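Local coordinates for angiopoietin-related protein 4 (PDB 6U1U) that inactivates lipoprotein lipase, so regulating triglyceride clearance from the blood, and restrains endothelial cell proliferation and migration, at residues V78-V91 / E101-D113. Numbering follows the deposited sequence.
Sequences VHSITGDRNSRLAV and ELLQFSVHLGGED. With PLM (palmitic acid), chain B.
Strands 87-91 and 101-109 pair as an antiparallel beta hairpin in the fibrinogen-like C-terminal domain, and beyond the pairing helix 78-82 packs on Leu-109 to Gly-111. Six backbone hydrogen bonds join the pairs Ser-87/Val-107, Leu-89/Phe-105 and Val-91/Leu-103. These pairs share a mostly apolar face of the sheet, where Leu-89, Phe-105 and Val-107 suit the fatty tail of the bound palmitic acid, which lies against them. With Leu-89 CG turned anti to the backbone N (chi1 177°), its CD2 comes close to CF of the palmitic acid, while Val-107 CG1 meets the ligand's terminal CG. The other face carries Arg-88, Ala-90, Gln-104 and Ser-106; Gln-104 OE1 comes 3.5 Å from Arg-88 CD, near the guanidinium plane at its edge, with the guanidinium and amide planes 80° apart.

Where the strands part, one water accepts from Leu-109 N and lies within bonding distance of Gly-83 O and Arg-85 O. Asn-86 CA sits over a face of the His-108 ring, whose edge meets Asp-84 O. Gly-83, the first residue past the helix, has positive phi and takes the second place of the type II' turn from Thr-82 to Arg-85, a place glycine suits. At the far end Gly-111 CA makes a CH-pi contact over the His-79 ring face, 6° off the normal, and Leu-109 O meets CD2 at the ring edge. Gly-111, with no side chain, can lie this close. An alanine in place of His-79 would be likely to leave Gly-111 without its flat support and open a gap beside the helix. Leu-109 CD2 packs against Val-78 CG1 at 3.7 Å.

Strand 208-215 flanks 87-91, strand 118-120 continues the sheet beyond 101-109, and Trp-40 of strand 38-46 packs against Arg-88, Ala-90 and Gln-104.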
ATOM      1  N   VAL A  78       0.724   5.491   8.900  1.00 16.78           N
ATOM      2  CA  VAL A  78      -0.236   5.901   7.872  1.00 16.35           C
ATOM      3  C   VAL A  78      -1.580   6.270   8.498  1.00 17.98           C
ATOM      4  O   VAL A  78      -2.183   7.283   8.144  1.00 17.53           O
ATOM      5  CB  VAL A  78      -0.400   4.792   6.819  1.00 16.13           C
ATOM      6  CG1 VAL A  78      -1.448   5.219   5.758  1.00 19.14           C
ATOM      7  CG2 VAL A  78       0.933   4.586   6.149  1.00 16.72           C
ATOM      8  N   HIS A  79      -2.069   5.459   9.435  1.00 17.31           N
ATOM      9  CA  HIS A  79      -3.341   5.792  10.048  1.00 18.06           C
ATOM     10  C   HIS A  79      -3.236   7.053  10.899  1.00 19.55           C
ATOM     11  O   HIS A  79      -4.218   7.785  11.028  1.00 19.28           O
ATOM     12  CB  HIS A  79      -3.860   4.615  10.896  1.00 18.15           C
ATOM     13  CG  HIS A  79      -5.160   4.927  11.567  1.00 22.43           C
ATOM     14  ND1 HIS A  79      -5.238   5.316  12.888  1.00 24.59           N
ATOM     15  CD2 HIS A  79      -6.417   5.005  11.069  1.00 22.12           C
ATOM     16  CE1 HIS A  79      -6.501   5.583  13.185  1.00 27.65           C
ATOM     17  NE2 HIS A  79      -7.233   5.404  12.099  1.00 26.27           N
ATOM     18  N   SER A  80      -2.066   7.349  11.470  1.00 19.86           N
ATOM     19  CA  SER A  80      -1.978   8.614  12.205  1.00 21.03           C
ATOM     20  C   SER A  80      -2.131   9.799  11.265  1.00 19.87           C
ATOM     21  O   SER A  80      -2.666  10.853  11.663  1.00 22.05           O
ATOM     22  CB  SER A  80      -0.663   8.700  12.994  1.00 20.20           C
ATOM     23  OG  SER A  80       0.429   8.976  12.155  1.00 25.03           O
ATOM     24  N   ILE A  81      -1.715   9.628  10.020  1.00 18.44           N
ATOM     25  CA  ILE A  81      -1.855  10.683   9.022  1.00 18.75           C
ATOM     26  C   ILE A  81      -3.292  10.780   8.527  1.00 19.91           C
ATOM     27  O   ILE A  81      -3.842  11.880   8.413  1.00 22.64           O
ATOM     28  CB  ILE A  81      -0.866  10.444   7.862  1.00 17.70           C
ATOM     29  CG1 ILE A  81       0.564  10.645   8.343  1.00 20.01           C
ATOM     30  CG2 ILE A  81      -1.184  11.360   6.656  1.00 21.36           C
ATOM     31  CD1 ILE A  81       1.622  10.091   7.329  1.00 21.04           C
ATOM     32  N   THR A  82      -3.929   9.641   8.205  1.00 20.06           N
ATOM     33  CA  THR A  82      -5.290   9.700   7.679  1.00 18.83           C
ATOM     34  C   THR A  82      -6.324  10.025   8.745  1.00 21.32           C
ATOM     35  O   THR A  82      -7.347  10.657   8.426  1.00 24.51           O
ATOM     36  CB  THR A  82      -5.706   8.367   7.014  1.00 19.61           C
ATOM     37  OG1 THR A  82      -5.744   7.316   8.011  1.00 20.26           O
ATOM     38  CG2 THR A  82      -4.742   7.998   5.885  1.00 22.15           C
ATOM     39  N   GLY A  83      -6.105   9.584   9.983  1.00 22.75           N
ATOM     40  CA  GLY A  83      -7.207   9.540  10.943  1.00 24.34           C
ATOM     41  C   GLY A  83      -8.405   8.852  10.331  1.00 26.31           C
ATOM     42  O   GLY A  83      -8.276   7.861   9.602  1.00 25.34           O
ATOM     43  N   ASP A  84      -9.594   9.388  10.614  1.00 26.01           N
ATOM     44  CA  ASP A  84     -10.842   8.948  10.005  1.00 30.40           C
ATOM     45  C   ASP A  84     -11.186   9.681   8.719  1.00 29.52           C
ATOM     46  O   ASP A  84     -12.325   9.578   8.257  1.00 30.15           O
ATOM     47  CB  ASP A  84     -12.012   9.162  10.979  1.00 33.15           C
ATOM     48  CG  ASP A  84     -11.934   8.282  12.198  1.00 45.26           C
ATOM     49  OD1 ASP A  84     -11.290   7.209  12.137  1.00 47.37           O
ATOM     50  OD2 ASP A  84     -12.523   8.677  13.235  1.00 54.28           O
ATOM     51  N   ARG A  85     -10.265  10.431   8.133  1.00 24.71           N
ATOM     52  CA  ARG A  85     -10.619  11.236   6.972  1.00 26.43           C
ATOM     53  C   ARG A  85     -10.672  10.410   5.700  1.00 24.56           C
ATOM     54  O   ARG A  85      -9.924   9.444   5.532  1.00 27.47           O
ATOM     55  CB  ARG A  85      -9.611  12.374   6.820  1.00 27.57           C
ATOM     56  CG  ARG A  85      -9.529  13.136   8.111  1.00 34.31           C
ATOM     57  CD  ARG A  85      -9.087  14.516   7.911  1.00 42.29           C
ATOM     58  NE  ARG A  85      -7.644  14.603   8.013  1.00 46.17           N
ATOM     59  CZ  ARG A  85      -6.934  15.550   7.402  1.00 50.51           C
ATOM     60  NH1 ARG A  85      -7.560  16.462   6.659  1.00 50.69           N
ATOM     61  NH2 ARG A  85      -5.617  15.577   7.521  1.00 50.52           N
ATOM     62  N   ASN A  86     -11.568  10.805   4.799  1.00 22.06           N
ATOM     63  CA  ASN A  86     -11.497  10.353   3.411  1.00 22.37           C
ATOM     64  C   ASN A  86     -10.154  10.787   2.835  1.00 25.62           C
ATOM     65  O   ASN A  86      -9.710  11.914   3.066  1.00 25.27           O
ATOM     66  CB  ASN A  86     -12.666  10.954   2.609  1.00 26.17           C
ATOM     67  CG  ASN A  86     -12.939  10.247   1.274  1.00 33.69           C
ATOM     68  OD1 ASN A  86     -12.523   9.101   1.040  1.00 30.28           O
ATOM     69  ND2 ASN A  86     -13.676  10.940   0.387  1.00 33.51           N
ATOM     70  N   SER A  87      -9.480   9.874   2.134  1.00 23.14           N
ATOM     71  CA  SER A  87      -8.116  10.097   1.683  1.00 22.70           C
ATOM     72  C   SER A  87      -7.978   9.625   0.248  1.00 22.82           C
ATOM     73  O   SER A  87      -8.628   8.666  -0.166  1.00 23.59           O
ATOM     74  CB  SER A  87      -7.096   9.352   2.583  1.00 22.44           C
ATOM     75  OG  SER A  87      -7.195   9.816   3.919  1.00 26.88           O
ATOM     76  N   ARG A  88      -7.117  10.292  -0.523  1.00 19.59           N
ATOM     77  CA  ARG A  88      -6.772   9.793  -1.849  1.00 20.39           C
ATOM     78  C   ARG A  88      -5.594   8.839  -1.740  1.00 21.11           C
ATOM     79  O   ARG A  88      -4.576   9.184  -1.139  1.00 21.83           O
ATOM     80  CB  ARG A  88      -6.389  10.948  -2.793  1.00 22.47           C
ATOM     81  CG  ARG A  88      -7.416  12.082  -2.792  1.00 25.57           C
ATOM     82  CD  ARG A  88      -7.046  13.227  -3.767  1.00 31.52           C
ATOM     83  NE  ARG A  88      -8.172  14.155  -3.835  1.00 32.90           N
ATOM     84  CZ  ARG A  88      -8.364  15.159  -2.984  1.00 37.01           C
ATOM     85  NH1 ARG A  88      -7.458  15.432  -2.037  1.00 33.50           N
ATOM     86  NH2 ARG A  88      -9.451  15.919  -3.095  1.00 40.01           N
ATOM     87  N   LEU A  89      -5.735   7.654  -2.311  1.00 19.93           N
ATOM     88  CA  LEU A  89      -4.655   6.647  -2.338  1.00 21.19           C
ATOM     89  C   LEU A  89      -4.180   6.513  -3.784  1.00 22.23           C
ATOM     90  O   LEU A  89      -4.944   6.120  -4.569  1.00 24.16           O
ATOM     91  CB  LEU A  89      -5.179   5.304  -1.831  1.00 21.57           C
ATOM     92  CG  LEU A  89      -4.195   4.146  -1.859  1.00 21.96           C
ATOM     93  CD1 LEU A  89      -2.937   4.482  -1.107  1.00 22.09           C
ATOM     94  CD2 LEU A  89      -4.810   2.904  -1.262  1.00 26.14           C
ATOM     95  N   ALA A  90      -2.973   6.938  -4.074  1.00 18.70           N
ATOM     96  CA  ALA A  90      -2.399   6.809  -5.407  1.00 19.76           C
ATOM     97  C   ALA A  90      -1.555   5.541  -5.492  1.00 23.16           C
ATOM     98  O   ALA A  90      -0.768   5.254  -4.587  1.00 20.04           O
ATOM     99  CB  ALA A  90      -1.535   8.040  -5.725  1.00 22.66           C
ATOM    100  N   VAL A  91      -1.729   4.775  -6.571  1.00 19.02           N
ATOM    101  CA  VAL A  91      -1.011   3.525  -6.755  1.00 21.42           C
ATOM    102  C   VAL A  91      -0.302   3.649  -8.091  1.00 22.70           C
ATOM    103  O   VAL A  91      -0.957   3.882  -9.111  1.00 23.44           O
ATOM    104  CB  VAL A  91      -1.960   2.319  -6.745  1.00 21.46           C
ATOM    105  CG1 VAL A  91      -1.188   1.037  -7.102  1.00 23.54           C
ATOM    106  CG2 VAL A  91      -2.629   2.171  -5.353  1.00 22.39           C
ATOM    107  N   GLU A 101       1.739   2.901 -14.930  1.00 25.51           N
ATOM    108  CA  GLU A 101       0.293   2.961 -14.766  1.00 27.08           C
ATOM    109  C   GLU A 101      -0.017   3.688 -13.468  1.00 27.73           C
ATOM    110  O   GLU A 101       0.453   3.271 -12.396  1.00 26.04           O
ATOM    111  CB  GLU A 101      -0.290   1.556 -14.766  1.00 29.14           C
ATOM    112  CG  GLU A 101      -1.786   1.475 -14.542  1.00 27.80           C
ATOM    113  CD  GLU A 101      -2.585   1.892 -15.793  1.00 33.14           C
ATOM    114  OE1 GLU A 101      -3.741   1.459 -15.905  1.00 34.96           O
ATOM    115  OE2 GLU A 101      -2.061   2.655 -16.633  1.00 36.34           O
ATOM    116  N   LEU A 102      -0.778   4.786 -13.557  1.00 24.67           N
ATOM    117  CA  LEU A 102      -1.045   5.654 -12.412  1.00 24.25           C
ATOM    118  C   LEU A 102      -2.528   5.588 -12.077  1.00 27.21           C
ATOM    119  O   LEU A 102      -3.374   5.990 -12.885  1.00 28.43           O
ATOM    120  CB  LEU A 102      -0.581   7.085 -12.697  1.00 27.78           C
ATOM    121  CG  LEU A 102       0.828   7.191 -13.297  1.00 31.47           C
ATOM    122  CD1 LEU A 102       1.203   8.632 -13.745  1.00 37.04           C
ATOM    123  CD2 LEU A 102       1.906   6.656 -12.353  1.00 29.49           C
ATOM    124  N   LEU A 103      -2.841   5.029 -10.908  1.00 22.78           N
ATOM    125  CA  LEU A 103      -4.193   4.836 -10.408  1.00 23.12           C
ATOM    126  C   LEU A 103      -4.408   5.694  -9.173  1.00 21.58           C
ATOM    127  O   LEU A 103      -3.468   5.985  -8.438  1.00 22.11           O
ATOM    128  CB  LEU A 103      -4.444   3.370 -10.029  1.00 24.33           C
ATOM    129  CG  LEU A 103      -3.945   2.379 -11.078  1.00 27.52           C
ATOM    130  CD1 LEU A 103      -4.130   0.949 -10.614  1.00 28.48           C
ATOM    131  CD2 LEU A 103      -4.702   2.635 -12.396  1.00 28.49           C
ATOM    132  N   GLN A 104      -5.659   6.086  -8.939  1.00 22.10           N
ATOM    133  CA  GLN A 104      -5.992   6.815  -7.724  1.00 22.12           C
ATOM    134  C   GLN A 104      -7.367   6.370  -7.274  1.00 24.67           C
ATOM    135  O   GLN A 104      -8.272   6.264  -8.104  1.00 28.08           O
ATOM    136  CB  GLN A 104      -5.983   8.334  -7.973  1.00 27.44           C
ATOM    137  CG  GLN A 104      -5.889   9.188  -6.757  1.00 32.67           C
ATOM    138  CD  GLN A 104      -5.632  10.666  -7.123  1.00 32.42           C
ATOM    139  OE1 GLN A 104      -6.366  11.543  -6.707  1.00 42.03           O
ATOM    140  NE2 GLN A 104      -4.591  10.917  -7.881  1.00 35.59           N
ATOM    141  N   PHE A 105      -7.526   6.187  -5.980  1.00 23.32           N
ATOM    142  CA  PHE A 105      -8.814   5.747  -5.405  1.00 26.76           C
ATOM    143  C   PHE A 105      -9.075   6.520  -4.122  1.00 26.17           C
ATOM    144  O   PHE A 105      -8.149   6.773  -3.406  1.00 25.26           O
ATOM    145  CB  PHE A 105      -8.749   4.274  -4.996  1.00 24.01           C
ATOM    146  CG  PHE A 105      -8.291   3.340  -6.077  1.00 23.55           C
ATOM    147  CD1 PHE A 105      -9.174   2.852  -7.005  1.00 26.26           C
ATOM    148  CD2 PHE A 105      -6.974   2.974  -6.180  1.00 26.16           C
ATOM    149  CE1 PHE A 105      -8.760   2.009  -8.010  1.00 29.33           C
ATOM    150  CE2 PHE A 105      -6.555   2.145  -7.190  1.00 25.83           C
ATOM    151  CZ  PHE A 105      -7.446   1.662  -8.098  1.00 27.36           C
ATOM    152  N   SER A 106     -10.330   6.818  -3.849  1.00 23.26           N
ATOM    153  CA  SER A 106     -10.682   7.424  -2.571  1.00 21.85           C
ATOM    154  C   SER A 106     -10.911   6.301  -1.566  1.00 21.38           C
ATOM    155  O   SER A 106     -11.609   5.352  -1.878  1.00 22.76           O
ATOM    156  CB  SER A 106     -11.946   8.277  -2.699  1.00 30.79           C
ATOM    157  OG  SER A 106     -11.661   9.384  -3.537  1.00 39.40           O
ATOM    158  N   VAL A 107     -10.269   6.373  -0.404  1.00 19.67           N
ATOM    159  CA  VAL A 107     -10.389   5.328   0.618  1.00 19.36           C
ATOM    160  C   VAL A 107     -10.557   5.958   1.993  1.00 20.66           C
ATOM    161  O   VAL A 107     -10.225   7.124   2.215  1.00 23.50           O
ATOM    162  CB  VAL A 107      -9.152   4.380   0.652  1.00 22.05           C
ATOM    163  CG1 VAL A 107      -8.885   3.807  -0.737  1.00 22.87           C
ATOM    164  CG2 VAL A 107      -7.896   5.138   1.147  1.00 22.26           C
ATOM    165  N   HIS A 108     -11.044   5.145   2.940  1.00 19.21           N
ATOM    166  CA  HIS A 108     -10.796   5.365   4.354  1.00 21.56           C
ATOM    167  C   HIS A 108      -9.918   4.238   4.878  1.00 22.02           C
ATOM    168  O   HIS A 108      -9.914   3.125   4.335  1.00 22.46           O
ATOM    169  CB  HIS A 108     -12.114   5.412   5.161  1.00 24.86           C
ATOM    170  CG  HIS A 108     -12.940   6.630   4.888  1.00 25.17           C
ATOM    171  ND1 HIS A 108     -13.719   6.769   3.760  1.00 31.51           N
ATOM    172  CD2 HIS A 108     -13.116   7.765   5.609  1.00 27.16           C
ATOM    173  CE1 HIS A 108     -14.347   7.938   3.799  1.00 29.99           C
ATOM    174  NE2 HIS A 108     -13.983   8.569   4.903  1.00 27.03           N
ATOM    175  N   LEU A 109      -9.190   4.521   5.953  1.00 20.79           N
ATOM    176  CA  LEU A 109      -8.297   3.525   6.542  1.00 22.72           C
ATOM    177  C   LEU A 109      -8.617   3.427   8.015  1.00 22.98           C
ATOM    178  O   LEU A 109      -8.495   4.425   8.740  1.00 21.66           O
ATOM    179  CB  LEU A 109      -6.835   3.904   6.362  1.00 19.73           C
ATOM    180  CG  LEU A 109      -5.834   2.953   7.040  1.00 20.48           C
ATOM    181  CD1 LEU A 109      -5.826   1.597   6.290  1.00 21.77           C
ATOM    182  CD2 LEU A 109      -4.421   3.527   7.058  1.00 20.16           C
ATOM    183  N   GLY A 110      -8.979   2.236   8.466  1.00 22.40           N
ATOM    184  CA  GLY A 110      -9.218   2.052   9.881  1.00 23.06           C
ATOM    185  C   GLY A 110      -7.934   1.889  10.687  1.00 23.16           C
ATOM    186  O   GLY A 110      -6.849   1.665  10.153  1.00 21.35           O
ATOM    187  N   GLY A 111      -8.064   2.017  12.010  1.00 22.57           N
ATOM    188  CA  GLY A 111      -6.947   1.823  12.908  1.00 21.75           C
ATOM    189  C   GLY A 111      -6.689   0.357  13.235  1.00 23.02           C
ATOM    190  O   GLY A 111      -7.260  -0.563  12.642  1.00 22.93           O
ATOM    191  N   GLU A 112      -5.813   0.143  14.228  1.00 21.24           N
ATOM    192  CA  GLU A 112      -5.384  -1.240  14.477  1.00 24.09           C
ATOM    193  C   GLU A 112      -6.540  -2.087  14.994  1.00 22.57           C
ATOM    194  O   GLU A 112      -6.556  -3.300  14.762  1.00 25.02           O
ATOM    195  CB  GLU A 112      -4.206  -1.340  15.469  1.00 29.27           C
ATOM    196  CG  GLU A 112      -3.588  -2.768  15.403  1.00 29.01           C
ATOM    197  CD  GLU A 112      -2.384  -3.055  16.313  1.00 34.21           C
ATOM    198  OE1 GLU A 112      -1.760  -4.135  16.100  1.00 27.43           O
ATOM    199  OE2 GLU A 112      -2.088  -2.250  17.239  1.00 29.50           O
ATOM    200  N   ASP A 113      -7.529  -1.459  15.629  1.00 25.29           N
ATOM    201  CA  ASP A 113      -8.707  -2.204  16.086  1.00 26.49           C
ATOM    202  C   ASP A 113      -9.583  -2.688  14.932  1.00 29.10           C
ATOM    203  O   ASP A 113     -10.516  -3.463  15.175  1.00 29.88           O
ATOM    204  CB  ASP A 113      -9.532  -1.342  17.045  1.00 30.28           C
ATOM    205  CG  ASP A 113     -10.075  -0.093  16.392  1.00 42.63           C
ATOM    206  OD1 ASP A 113      -9.415   0.468  15.476  1.00 42.13           O
ATOM    207  OD2 ASP A 113     -11.175   0.345  16.794  1.00 51.48           O
TER
HETATM  208  C1  PLM B 501     -10.327 -10.151  -7.650  1.00 43.11           C
HETATM  209  O1  PLM B 501      -9.647 -11.163  -7.361  1.00 38.29           O
HETATM  210  O2  PLM B 501     -10.337  -9.637  -8.776  1.00 49.21           O
HETATM  211  C2  PLM B 501     -11.242  -9.567  -6.582  1.00 43.19           C
HETATM  212  C3  PLM B 501     -11.512  -8.092  -6.558  1.00 41.08           C
HETATM  213  C4  PLM B 501     -11.675  -7.568  -5.140  1.00 42.60           C
HETATM  214  C5  PLM B 501     -11.357  -6.113  -4.935  1.00 41.82           C
HETATM  215  C6  PLM B 501     -10.887  -5.748  -3.538  1.00 38.53           C
HETATM  216  C7  PLM B 501      -9.976  -4.549  -3.484  1.00 39.50           C
HETATM  217  C8  PLM B 501      -9.060  -4.447  -2.291  1.00 36.12           C
HETATM  218  C9  PLM B 501      -7.706  -5.008  -2.544  1.00 37.25           C
HETATM  219  CA  PLM B 501      -6.575  -4.160  -2.135  1.00 32.92           C
HETATM  220  CB  PLM B 501      -6.379  -2.918  -2.911  1.00 34.40           C
HETATM  221  CC  PLM B 501      -5.507  -1.961  -2.202  1.00 38.80           C
HETATM  222  CD  PLM B 501      -4.970  -0.874  -3.027  1.00 34.24           C
HETATM  223  CE  PLM B 501      -5.998  -0.254  -3.890  1.00 38.05           C
HETATM  224  CF  PLM B 501      -6.533   1.048  -3.435  1.00 38.11           C
HETATM  225  CG  PLM B 501      -7.966   0.970  -3.029  1.00 36.60           C
HETATM  226  O   HOH W   1      -9.435   7.218   7.028  1.00 25.79           O